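Local structure of 401aa long hypothetical glucose-1-phosphate thymidylyltransferase (Sulfolobus tokodaii, 2GGO) at residues A[325-330]-A[363-368]; A[319-324]-A[357-362]; A[291-296]-A[304-309]. The protein acts as a bifunctional enzyme in UDP-GlcNAc and UDP-GalNAc synthesis, transferring nucleotidyl groups to sugar 1-phosphates and probably also acetylating amino sugar phosphates. All blocks are in the same frame, centred on the assembly; numbering follows the deposited sequence.

Contact 1 (A[325-330]-A[363-368]); sequences AGTLIA and VRTGIN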
loop_
_atom_site.group_PDB
_atom_site.type_symbol
_atom_site.label_atom_id
_atom_site.label_comp_id
_atom_site.label_asym_id
_atom_site.label_seq_id
_atom_site.Cartn_x
_atom_site.Cartn_y
_atom_site.Cartn_z
ATOM N N ALA A 325 -25.776 2.540 11.845
ATOM C CA ALA A 325 -26.752 3.432 11.158
ATOM C C ALA A 325 -26.408 4.804 11.441
ATOM O O ALA A 325 -26.060 5.182 12.617
ATOM C CB ALA A 325 -28.231 3.144 11.501
ATOM N N GLY A 326 -26.254 5.524 10.377
ATOM C CA GLY A 326 -26.008 6.969 10.467
ATOM C C GLY A 326 -24.596 7.413 10.667
ATOM O O GLY A 326 -24.459 8.555 10.898
ATOM N N THR A 327 -23.544 6.543 10.573
ATOM C CA THR A 327 -22.173 7.121 10.750
ATOM C C THR A 327 -21.876 7.852 9.462
ATOM O O THR A 327 -22.106 7.216 8.427
ATOM C CB THR A 327 -21.335 5.934 10.840
ATOM O OG1 THR A 327 -21.843 5.057 11.853
ATOM C CG2 THR A 327 -19.802 6.182 10.819
ATOM N N LEU A 328 -21.121 8.947 9.427
ATOM C CA LEU A 328 -20.977 9.797 8.267
ATOM C C LEU A 328 -19.536 10.177 8.454
ATOM O O LEU A 328 -19.091 10.373 9.539
ATOM C CB LEU A 328 -21.727 11.127 8.300
ATOM C CG LEU A 328 -23.179 10.938 8.640
ATOM C CD1 LEU A 328 -23.942 12.060 8.697
ATOM C CD2 LEU A 328 -23.533 10.376 7.187
ATOM N N ILE A 329 -18.773 10.062 7.398
ATOM C CA ILE A 329 -17.442 10.601 7.313
ATOM C C ILE A 329 -17.428 11.905 6.563
ATOM O O ILE A 329 -18.007 12.050 5.491
ATOM C CB ILE A 329 -16.466 9.579 6.610
ATOM C CG1 ILE A 329 -16.549 8.230 7.340
ATOM C CG2 ILE A 329 -15.010 10.228 6.596
ATOM C CD1 ILE A 329 -15.631 7.199 6.826
ATOM N N ALA A 330 -16.728 12.889 7.095
ATOM C CA ALA A 330 -16.580 14.140 6.434
ATOM C C ALA A 330 -15.330 14.048 5.559
ATOM O O ALA A 330 -14.339 13.514 6.010
ATOM C CB ALA A 330 -16.348 15.139 7.463
ATOM N N VAL A 363 -13.150 -2.372 13.847
ATOM C CA VAL A 363 -13.918 -1.256 14.339
ATOM C C VAL A 363 -15.434 -1.369 14.273
ATOM O O VAL A 363 -16.048 -1.871 13.290
ATOM C CB VAL A 363 -13.346 0.102 13.740
ATOM C CG1 VAL A 363 -14.338 1.290 13.927
ATOM C CG2 VAL A 363 -12.114 0.430 14.340
ATOM N N ARG A 364 -16.112 -0.839 15.302
ATOM C CA ARG A 364 -17.600 -0.824 15.286
ATOM C C ARG A 364 -17.997 0.604 15.625
ATOM O O ARG A 364 -17.540 1.104 16.597
ATOM C CB ARG A 364 -18.218 -1.854 16.281
ATOM C CG ARG A 364 -19.801 -1.795 16.218
ATOM C CD ARG A 364 -20.618 -2.955 16.927
ATOM N NE ARG A 364 -20.634 -4.253 16.203
ATOM C CZ ARG A 364 -21.463 -4.612 15.194
ATOM N NH1 ARG A 364 -22.381 -3.756 14.686
ATOM N NH2 ARG A 364 -21.356 -5.851 14.675
ATOM N N THR A 365 -18.755 1.314 14.786
ATOM C CA THR A 365 -19.093 2.675 15.268
ATOM C C THR A 365 -20.527 2.578 15.748
ATOM O O THR A 365 -21.289 1.809 15.205
ATOM C CB THR A 365 -19.042 3.682 14.189
ATOM O OG1 THR A 365 -20.023 3.232 13.210
ATOM C CG2 THR A 365 -17.777 3.580 13.471
ATOM N N GLY A 366 -20.918 3.277 16.814
ATOM C CA GLY A 366 -22.319 3.405 17.115
ATOM C C GLY A 366 -23.168 4.107 16.088
ATOM O O GLY A 366 -22.562 4.671 15.174
ATOM N N ILE A 367 -24.506 3.976 16.114
ATOM C CA ILE A 367 -25.357 4.931 15.272
ATOM C C ILE A 367 -24.993 6.392 15.327
ATOM O O ILE A 367 -24.631 6.919 16.405
ATOM C CB ILE A 367 -26.857 4.844 15.516
ATOM C CG1 ILE A 367 -27.053 5.136 17.052
ATOM C CG2 ILE A 367 -27.247 3.475 15.335
ATOM C CD1 ILE A 367 -28.616 5.283 17.590
ATOM N N ASN A 368 -25.155 7.074 14.195
ATOM C CA ASN A 368 -25.110 8.541 14.142
ATOM C C ASN A 368 -23.811 9.085 14.585
ATOM O O ASN A 368 -23.752 10.158 15.165
ATOM C CB ASN A 368 -26.159 9.086 15.106
ATOM C CG ASN A 368 -26.833 10.246 14.576
ATOM O OD1 ASN A 368 -26.627 10.645 13.419
ATOM N ND2 ASN A 368 -27.770 10.800 15.369
HETATM O O HOH W 1 -26.614 10.367 10.126
#
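Thr327 and Thr365 meet tip to tip in the buried part of this contact. The hydroxyl OG1 of Thr365 donates a hydrogen bond to OG1 of Thr327 over 2.9 Å. Thr365 holds OG1 between its backbone N and carbonyl carbon (chi1 60°), which aims the hydroxyl across the gap. Each hydroxyl also bonds to the backbone of Gly324: Thr327 OG1 to its O, Thr365 OG1 to its N. With a valine in place of Thr327, the Thr365 hydroxyl would probably lose its acceptor and Gly324 O its hydroxyl partner. The two segments are stacked turns in successive coils of the left-handed parallel beta-helix built from hexapeptide repeats. Gly326 and Asn368 both have positive phi at the bend. A beta carbon on Gly326 would crowd Asn368 N. Asn368 CA gives a CA-H...O contact to Gly326 O at 3.3 Å. Asn368 N also bonds to Ala325 O, although the position of that oxygen is doubtful. The outer side is looser. Ala325 CB lies 4.0 Å from Ile367 CG2, and the rest of the exposed isoleucine leads away. Water 1 donates to Gly326 O at 2.9 Å and only weakly to Asn368 OD1.

Contact 2 (A[319-324]-A[357-362]); sequences EDVNFG and AFIGGH
His362 lies alongside Asp320 at a turn of the left-handed parallel beta-helix, where two successive coils stack. Both residues have positive phi, and the backbones join through His362 N, which donates to Glu319 O at 2.8 Å. His362 CA adds a CA-H...O contact to Asp320 O. The imidazole can be followed outward. CB passes 4.2 Å from Asp320 O. CG sits beside the backbone N (chi1 -57°), which folds the ring back so that one face lies over Glu319 O. ND1 comes 3.6 Å from Asp320 CB. CE1 lies 3.5 Å from Asp320 OD2, with the carboxylate plane turned 49° from the ring. The ring of Tyr380, from outside the two segments, stacks with this imidazole. Glu319 bends at its second torsion and lays its carboxylate beside Gly361 CA, where a beta carbon would clash with OE2. OE1 forms a salt bridge with Arg21 and OE2 a hydrogen bond with Thr20, which link this turn to the N-terminal part of the chain. Inside the coil, Val321 crosses Ile359 at about a right angle, CG1 to CG2 at 3.7 Å. Val321 CG2 also packs closely on Gly360 O. At the ring tip, NE2 of His362 meets water 2 in the ring plane at 2.7 Å, and this water donates to Glu319 OE2.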
loop_
_atom_site.group_PDB
_atom_site.type_symbol
_atom_site.label_atom_id
_atom_site.label_comp_id
_atom_site.label_asym_id
_atom_site.label_seq_id
_atom_site.Cartn_x
_atom_site.Cartn_y
_atom_site.Cartn_z
ATOM N N GLU A 319 -10.505 -4.271 7.580
ATOM C CA GLU A 319 -11.347 -5.468 7.541
ATOM C C GLU A 319 -12.244 -5.621 8.726
ATOM O O GLU A 319 -11.933 -5.162 9.799
ATOM C CB GLU A 319 -10.486 -6.763 7.375
ATOM C CG GLU A 319 -9.593 -7.222 8.635
ATOM C CD GLU A 319 -8.375 -6.372 8.885
ATOM O OE1 GLU A 319 -8.116 -5.484 8.089
ATOM O OE2 GLU A 319 -7.653 -6.566 9.895
ATOM N N ASP A 320 -13.365 -6.274 8.517
ATOM C CA ASP A 320 -14.388 -6.545 9.535
ATOM C C ASP A 320 -14.817 -5.322 10.346
ATOM O O ASP A 320 -14.947 -5.387 11.554
ATOM C CB ASP A 320 -13.976 -7.749 10.385
ATOM C CG ASP A 320 -13.722 -9.024 9.532
ATOM O OD1 ASP A 320 -14.572 -9.338 8.635
ATOM O OD2 ASP A 320 -12.679 -9.744 9.743
ATOM N N VAL A 321 -15.046 -4.192 9.659
ATOM C CA VAL A 321 -15.547 -2.980 10.281
ATOM C C VAL A 321 -17.039 -3.018 10.155
ATOM O O VAL A 321 -17.548 -3.612 9.194
ATOM C CB VAL A 321 -14.934 -1.702 9.654
ATOM C CG1 VAL A 321 -15.486 -0.319 10.401
ATOM C CG2 VAL A 321 -13.393 -1.725 9.897
ATOM N N ASN A 322 -17.761 -2.513 11.155
ATOM C CA ASN A 322 -19.220 -2.356 10.998
ATOM C C ASN A 322 -19.578 -0.940 11.244
ATOM O O ASN A 322 -19.230 -0.485 12.240
ATOM C CB ASN A 322 -20.052 -3.236 11.989
ATOM C CG ASN A 322 -19.752 -4.756 11.821
ATOM O OD1 ASN A 322 -20.149 -5.391 10.851
ATOM N ND2 ASN A 322 -18.965 -5.308 12.749
ATOM N N PHE A 323 -20.353 -0.316 10.353
ATOM C CA PHE A 323 -20.860 1.010 10.632
ATOM C C PHE A 323 -22.160 0.942 11.269
ATOM O O PHE A 323 -23.100 0.432 10.669
ATOM C CB PHE A 323 -20.940 1.958 9.369
ATOM C CG PHE A 323 -19.635 2.680 9.161
ATOM C CD1 PHE A 323 -18.528 2.249 9.878
ATOM C CD2 PHE A 323 -19.497 3.766 8.326
ATOM C CE1 PHE A 323 -17.279 2.932 9.745
ATOM C CE2 PHE A 323 -18.291 4.416 8.166
ATOM C CZ PHE A 323 -17.178 3.964 8.862
ATOM N N GLY A 324 -22.289 1.528 12.443
ATOM C CA GLY A 324 -23.703 1.815 12.825
ATOM C C GLY A 324 -24.468 2.768 11.925
ATOM O O GLY A 324 -23.895 3.760 11.362
ATOM N N ALA A 357 -11.511 9.396 6.090
ATOM C CA ALA A 357 -10.971 8.771 7.262
ATOM C C ALA A 357 -10.196 7.486 7.020
ATOM O O ALA A 357 -10.394 6.845 6.023
ATOM C CB ALA A 357 -12.107 8.590 8.319
ATOM N N PHE A 358 -9.324 7.116 7.976
ATOM C CA PHE A 358 -8.623 5.826 7.963
ATOM C C PHE A 358 -9.009 4.944 9.173
ATOM O O PHE A 358 -8.682 5.249 10.309
ATOM C CB PHE A 358 -7.131 6.106 7.913
ATOM C CG PHE A 358 -6.750 7.011 6.783
ATOM C CD1 PHE A 358 -6.784 6.551 5.496
ATOM C CD2 PHE A 358 -6.380 8.333 6.996
ATOM C CE1 PHE A 358 -6.454 7.351 4.431
ATOM C CE2 PHE A 358 -6.020 9.120 5.926
ATOM C CZ PHE A 358 -6.055 8.619 4.637
ATOM N N ILE A 359 -9.749 3.879 8.868
ATOM C CA ILE A 359 -10.409 3.040 9.886
ATOM C C ILE A 359 -9.758 1.638 10.005
ATOM O O ILE A 359 -9.795 0.846 9.041
ATOM C CB ILE A 359 -11.870 2.852 9.531
ATOM C CG1 ILE A 359 -12.564 4.175 9.127
ATOM C CG2 ILE A 359 -12.618 2.045 10.620
ATOM C CD1 ILE A 359 -12.923 5.219 10.219
ATOM N N GLY A 360 -9.255 1.308 11.197
ATOM C CA GLY A 360 -8.653 0.029 11.471
ATOM C C GLY A 360 -9.619 -1.131 11.416
ATOM O O GLY A 360 -10.828 -0.938 11.491
ATOM N N GLY A 361 -9.082 -2.343 11.247
ATOM C CA GLY A 361 -9.852 -3.533 11.332
ATOM C C GLY A 361 -10.677 -3.705 12.578
ATOM O O GLY A 361 -10.247 -3.351 13.693
ATOM N N HIS A 362 -11.862 -4.256 12.399
ATOM C CA HIS A 362 -12.705 -4.705 13.542
ATOM C C HIS A 362 -13.216 -3.566 14.390
ATOM O O HIS A 362 -13.633 -3.750 15.527
ATOM C CB HIS A 362 -11.967 -5.674 14.479
ATOM C CG HIS A 362 -11.442 -6.897 13.789
ATOM N ND1 HIS A 362 -12.229 -8.011 13.554
ATOM C CD2 HIS A 362 -10.208 -7.192 13.304
ATOM C CE1 HIS A 362 -11.490 -8.940 12.960
ATOM N NE2 HIS A 362 -10.291 -8.431 12.724
HETATM O O HOH W 2 -8.001 -9.162 11.476
#

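Contact 3 (A[291-296]-A[304-309]); sequences ASVEVK and SKIPHL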
loop_
_atom_site.group_PDB
_atom_site.type_symbol
_atom_site.label_atom_id
_atom_site.label_comp_id
_atom_site.label_asym_id
_atom_site.label_seq_id
_atom_site.Cartn_x
_atom_site.Cartn_y
_atom_site.Cartn_z
ATOM N N ALA A 291 -29.194 -0.014 2.327
ATOM C CA ALA A 291 -30.099 0.975 1.763
ATOM C C ALA A 291 -29.727 2.328 2.273
ATOM O O ALA A 291 -29.473 2.477 3.491
ATOM C CB ALA A 291 -31.526 0.651 2.117
ATOM N N SER A 292 -29.797 3.317 1.381
ATOM C CA SER A 292 -29.352 4.668 1.660
ATOM C C SER A 292 -27.938 4.798 2.098
ATOM O O SER A 292 -27.659 5.665 2.960
ATOM C CB SER A 292 -30.234 5.365 2.700
ATOM O OG SER A 292 -31.616 5.360 2.385
ATOM N N VAL A 293 -27.049 3.970 1.535
ATOM C CA VAL A 293 -25.621 4.078 1.772
ATOM C C VAL A 293 -24.949 4.535 0.493
ATOM O O VAL A 293 -25.191 3.979 -0.607
ATOM C CB VAL A 293 -25.018 2.737 2.294
ATOM C CG1 VAL A 293 -23.499 2.819 2.382
ATOM C CG2 VAL A 293 -25.632 2.370 3.607
ATOM N N GLU A 294 -24.088 5.554 0.598
ATOM C CA GLU A 294 -23.417 6.045 -0.607
ATOM C C GLU A 294 -21.894 5.939 -0.310
ATOM O O GLU A 294 -21.431 6.243 0.799
ATOM C CB GLU A 294 -23.899 7.480 -0.950
ATOM C CG GLU A 294 -23.231 8.198 -2.230
ATOM C CD GLU A 294 -23.544 9.674 -2.363
ATOM O OE1 GLU A 294 -24.599 10.178 -1.943
ATOM O OE2 GLU A 294 -22.694 10.396 -2.904
ATOM N N VAL A 295 -21.129 5.484 -1.304
ATOM C CA VAL A 295 -19.681 5.358 -1.208
ATOM C C VAL A 295 -19.052 5.978 -2.438
ATOM O O VAL A 295 -19.607 5.880 -3.531
ATOM C CB VAL A 295 -19.255 3.849 -1.116
ATOM C CG1 VAL A 295 -17.728 3.701 -1.095
ATOM C CG2 VAL A 295 -19.871 3.185 0.075
ATOM N N LYS A 296 -17.920 6.659 -2.228
ATOM C CA LYS A 296 -17.202 7.281 -3.315
ATOM C C LYS A 296 -15.724 7.227 -3.044
ATOM O O LYS A 296 -15.261 7.575 -1.935
ATOM C CB LYS A 296 -17.604 8.757 -3.414
ATOM C CG LYS A 296 -17.200 9.381 -4.758
ATOM C CD LYS A 296 -16.709 10.774 -4.523
ATOM C CE LYS A 296 -15.908 10.926 -3.310
ATOM N NZ LYS A 296 -15.266 12.300 -3.311
ATOM N N SER A 304 -16.160 -6.074 5.551
ATOM C CA SER A 304 -16.629 -4.839 6.222
ATOM C C SER A 304 -18.011 -4.462 5.808
ATOM O O SER A 304 -18.403 -4.701 4.706
ATOM C CB SER A 304 -15.691 -3.704 5.974
ATOM O OG SER A 304 -14.538 -3.922 6.782
ATOM N N LYS A 305 -18.780 -3.901 6.725
ATOM C CA LYS A 305 -20.198 -3.761 6.511
ATOM C C LYS A 305 -20.663 -2.321 6.754
ATOM O O LYS A 305 -20.477 -1.789 7.861
ATOM C CB LYS A 305 -20.890 -4.674 7.479
ATOM C CG LYS A 305 -20.946 -6.166 7.000
ATOM C CD LYS A 305 -22.003 -6.972 7.808
ATOM C CE LYS A 305 -21.375 -7.835 8.931
ATOM N NZ LYS A 305 -22.360 -8.398 9.978
ATOM N N ILE A 306 -21.294 -1.699 5.764
ATOM C CA ILE A 306 -21.838 -0.324 5.916
ATOM C C ILE A 306 -23.310 -0.426 5.604
ATOM O O ILE A 306 -23.690 -0.155 4.490
ATOM C CB ILE A 306 -21.283 0.728 4.877
ATOM C CG1 ILE A 306 -19.791 0.710 4.635
ATOM C CG2 ILE A 306 -21.630 2.133 5.305
ATOM C CD1 ILE A 306 -18.943 0.601 5.905
ATOM N N PRO A 307 -24.150 -0.859 6.567
ATOM C CA PRO A 307 -25.477 -1.283 6.082
ATOM C C PRO A 307 -26.593 -0.248 6.033
ATOM O O PRO A 307 -27.552 -0.516 5.285
ATOM C CB PRO A 307 -25.845 -2.375 7.037
ATOM C CG PRO A 307 -25.246 -1.771 8.392
ATOM C CD PRO A 307 -23.948 -1.224 7.975
ATOM N N HIS A 308 -26.503 0.914 6.719
ATOM C CA HIS A 308 -27.626 1.874 6.696
ATOM C C HIS A 308 -27.285 3.317 6.782
ATOM O O HIS A 308 -26.556 3.618 7.642
ATOM C CB HIS A 308 -28.456 1.747 8.006
ATOM C CG HIS A 308 -28.703 0.351 8.476
ATOM N ND1 HIS A 308 -29.707 -0.508 7.980
ATOM C CD2 HIS A 308 -28.164 -0.296 9.517
ATOM C CE1 HIS A 308 -29.629 -1.651 8.621
ATOM N NE2 HIS A 308 -28.803 -1.483 9.667
ATOM N N LEU A 309 -27.812 4.190 5.915
ATOM C CA LEU A 309 -27.820 5.633 6.195
ATOM C C LEU A 309 -26.490 6.272 6.420
ATOM O O LEU A 309 -26.389 7.251 7.172
ATOM C CB LEU A 309 -28.813 5.936 7.290
ATOM C CG LEU A 309 -30.277 5.569 6.888
ATOM C CD1 LEU A 309 -31.250 5.288 8.144
ATOM C CD2 LEU A 309 -30.894 6.700 6.272
HETATM O O HOH W 3 -29.852 -1.858 4.508
#
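This contact is a stacked corner of the left-handed parallel beta-helix, where 291-296 and 304-309 belong to successive coils. The buried Val293 packs between the two coils, against the equally buried Ile306. Its CG1 is anti to the backbone N (chi1 173°) and points at Ile306, whose CG2 it meets at 3.5 Å. The two side chains cross at about a right angle. The end of Ile306 leads away from segment 291-296, and the side chain also touches Ile289 and Phe323 of neighbouring coils. The other branch of Val293, CG2, lies against backbone. It comes 3.3 Å from Ile306 O and also reaches His308 N. One branch thus meets a side chain and the other the backbone.

The backbone link at the bend is weak. Leu309 N donates to Ala291 O over 3.4 Å, though the bond is fairly straight at 161°. Ser292 and Leu309 both have positive phi and sit one above the other. Leu309 CA makes a CA-H...O contact to Ser292 O at 3.2 Å. Toward solvent, Leu309 CD2 packs on Ser292 CB at 3.9 Å.

Water 3 bridges the two backbones next to this bend. It accepts from Ala291 N at 2.9 Å and donates to Pro307 O at 2.8 Å. Pro307 CB covers one face of the His308 ring, over the centre. The side chain of His308 also touches Ala325 in the next coil. Buried aliphatic side chains packed inward from coil to coil, with positive-phi residues stacked at the bends, are typical of the hexapeptide-repeat beta-helix.

In the fold
All three contacts join successive coils of one beta-helix. Contacts 1 and 2 hold the same pair of coils at two different corners. Their segments alternate along the chain, and strands 322-323 and 364-365 pair between them. Contact 3 belongs to an earlier pair of coils, and Lys305 bonds to Val321 and Phe323 of contact 2. The centre of contact 2 is about 17 Å from the centre of the chain, those of contacts 1 and 3 about 25 and 24 Å. Contact 2 has no fully exposed residue among those that touch, whereas contacts 1 and 3 both include exposed residues. Their buried chemistry differs: paired threonine hydroxyls in contact 1, crossed aliphatic chains in contacts 2 and 3. Contact 2 alone adds an imidazole beside carboxylates.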